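Local coordinates for papillomavirus transcription factor E2 (Human papillomavirus type 18, PDB 1QQH), which regulates viral transcription, the fragment here being its N-terminal activation domain, which in papillomaviruses also supports DNA replication by recruiting the viral helicase E1, at residues Gly48-Gln53 against Ala68-Tyr73. The protein carries 1 engineered substitution. Sequence-based numbering, arbitrary orientation.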
loop_
_atom_site.group_PDB
_atom_site.type_symbol
_atom_site.label_atom_id
_atom_site.label_comp_id
_atom_site.label_asym_id
_atom_site.label_seq_id
_atom_site.Cartn_x
_atom_site.Cartn_y
_atom_site.Cartn_z
ATOM N N GLY A 48 10.443 7.255 7.063
ATOM C CA GLY A 48 11.676 7.970 7.323
ATOM C C GLY A 48 12.359 7.563 8.608
ATOM O O GLY A 48 12.661 8.401 9.453
ATOM N N GLY A 49 12.605 6.269 8.755
ATOM C CA GLY A 49 13.275 5.781 9.942
ATOM C C GLY A 49 14.651 6.399 10.085
ATOM O O GLY A 49 15.386 6.553 9.105
ATOM N N GLN A 50 14.990 6.764 11.316
ATOM C CA GLN A 50 16.282 7.369 11.623
ATOM C C GLN A 50 16.841 6.652 12.849
ATOM O O GLN A 50 16.130 6.432 13.824
ATOM C CB GLN A 50 16.104 8.853 11.930
ATOM C CG GLN A 50 17.202 9.740 11.376
ATOM C CD GLN A 50 17.197 9.770 9.863
ATOM O OE1 GLN A 50 16.169 10.060 9.245
ATOM N NE2 GLN A 50 18.345 9.471 9.254
ATOM N N THR A 51 18.117 6.301 12.788
ATOM C CA THR A 51 18.788 5.588 13.863
ATOM C C THR A 51 19.153 6.422 15.078
ATOM O O THR A 51 19.869 7.422 14.968
ATOM C CB THR A 51 20.089 4.939 13.345
ATOM O OG1 THR A 51 19.764 3.925 12.398
ATOM C CG2 THR A 51 20.883 4.313 14.484
ATOM N N VAL A 52 18.671 5.993 16.239
ATOM C CA VAL A 52 18.994 6.656 17.494
ATOM C C VAL A 52 19.849 5.674 18.292
ATOM O O VAL A 52 19.454 4.524 18.500
ATOM C CB VAL A 52 17.738 6.991 18.313
ATOM C CG1 VAL A 52 18.135 7.446 19.717
ATOM C CG2 VAL A 52 16.956 8.086 17.621
ATOM N N GLN A 53 21.027 6.117 18.720
ATOM C CA GLN A 53 21.915 5.256 19.492
ATOM C C GLN A 53 21.892 5.633 20.959
ATOM O O GLN A 53 21.969 6.810 21.306
ATOM C CB GLN A 53 23.349 5.378 19.006
ATOM C CG GLN A 53 23.571 5.049 17.565
ATOM C CD GLN A 53 25.001 5.335 17.177
ATOM O OE1 GLN A 53 25.453 6.488 17.226
ATOM N NE2 GLN A 53 25.738 4.287 16.801
ATOM N N ALA A 68 13.827 6.310 15.100
ATOM C CA ALA A 68 13.029 7.518 15.277
ATOM C C ALA A 68 12.470 7.827 13.891
ATOM O O ALA A 68 13.223 8.097 12.957
ATOM C CB ALA A 68 13.904 8.658 15.754
ATOM N N TRP A 69 11.154 7.780 13.758
ATOM C CA TRP A 69 10.512 8.026 12.474
ATOM C C TRP A 69 10.391 9.504 12.101
ATOM O O TRP A 69 9.866 10.304 12.868
ATOM C CB TRP A 69 9.137 7.369 12.482
ATOM C CG TRP A 69 9.208 5.910 12.856
ATOM C CD1 TRP A 69 8.945 5.356 14.078
ATOM C CD2 TRP A 69 9.604 4.829 12.001
ATOM N NE1 TRP A 69 9.149 4.000 14.033
ATOM C CE2 TRP A 69 9.556 3.649 12.773
ATOM C CE3 TRP A 69 9.991 4.744 10.656
ATOM C CZ2 TRP A 69 9.886 2.399 12.247
ATOM C CZ3 TRP A 69 10.319 3.497 10.131
ATOM C CH2 TRP A 69 10.263 2.342 10.929
ATOM N N ASP A 70 10.888 9.873 10.921
ATOM C CA ASP A 70 10.813 11.270 10.480
ATOM C C ASP A 70 9.367 11.742 10.488
ATOM O O ASP A 70 9.080 12.886 10.827
ATOM C CB ASP A 70 11.377 11.447 9.069
ATOM C CG ASP A 70 12.898 11.492 9.039
ATOM O OD1 ASP A 70 13.522 11.736 10.091
ATOM O OD2 ASP A 70 13.474 11.300 7.948
ATOM N N SER A 71 8.454 10.849 10.124
ATOM C CA SER A 71 7.049 11.200 10.084
ATOM C C SER A 71 6.181 10.146 10.730
ATOM O O SER A 71 6.249 8.980 10.376
ATOM C CB SER A 71 6.606 11.402 8.634
ATOM O OG SER A 71 7.394 12.397 8.004
ATOM N N VAL A 72 5.360 10.570 11.682
ATOM C CA VAL A 72 4.454 9.668 12.372
ATOM C C VAL A 72 3.029 10.073 12.037
ATOM O O VAL A 72 2.661 11.249 12.161
ATOM C CB VAL A 72 4.650 9.741 13.895
ATOM C CG1 VAL A 72 3.579 8.906 14.597
ATOM C CG2 VAL A 72 6.045 9.247 14.259
ATOM N N TYR A 73 2.236 9.102 11.599
ATOM C CA TYR A 73 0.847 9.343 11.236
ATOM C C TYR A 73 -0.066 8.676 12.246
ATOM O O TYR A 73 -0.139 7.449 12.328
ATOM C CB TYR A 73 0.546 8.799 9.833
ATOM C CG TYR A 73 1.422 9.379 8.744
ATOM C CD1 TYR A 73 2.792 9.145 8.732
ATOM C CD2 TYR A 73 0.885 10.185 7.740
ATOM C CE1 TYR A 73 3.614 9.699 7.748
ATOM C CE2 TYR A 73 1.694 10.747 6.755
ATOM C CZ TYR A 73 3.057 10.502 6.763
ATOM O OH TYR A 73 3.873 11.057 5.807
#
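In the antiparallel hairpin of strands 45-56 and 63-75, Gly48–Gln50 pair with Ala68–Asp70, next to a classic beta bulge in which Asp70 and Ser71 both face Lys47. Three backbone bonds define the register. Ala68 N reaches Gln50 O at 2.6 Å, whereas the return bond from Gln50 N to Ala68 O is weak; together they make Gln50 and Ala68 a hydrogen-bonded pair. Asp70 N meets Gly48 O at 2.7 Å, but from 49° above the carbonyl plane, consistent with the corner the chain turns at Asp70. Gly48 has positive phi (74°), and Asp70 CB lies 3.3 Å from Gly48 O. Gly49 and Trp69 form an antiparallel non-hydrogen-bonded pair within the activation domain's antiparallel sheet. With CG anti to its own carbonyl carbon (chi1 -53°), the Trp69 indole brings CE3 to 3.5 Å from Gly49 CA, packing obliquely on bare backbone. On the opposite face, Val52 CG2 lies 3.6 Å from Ala68 CB; Val52 also touches Val122 and Phe124 of strand 120-124, and Ala68 touches Thr86 and Val88 of strand 81-89, so the methyl contact continues into both strands.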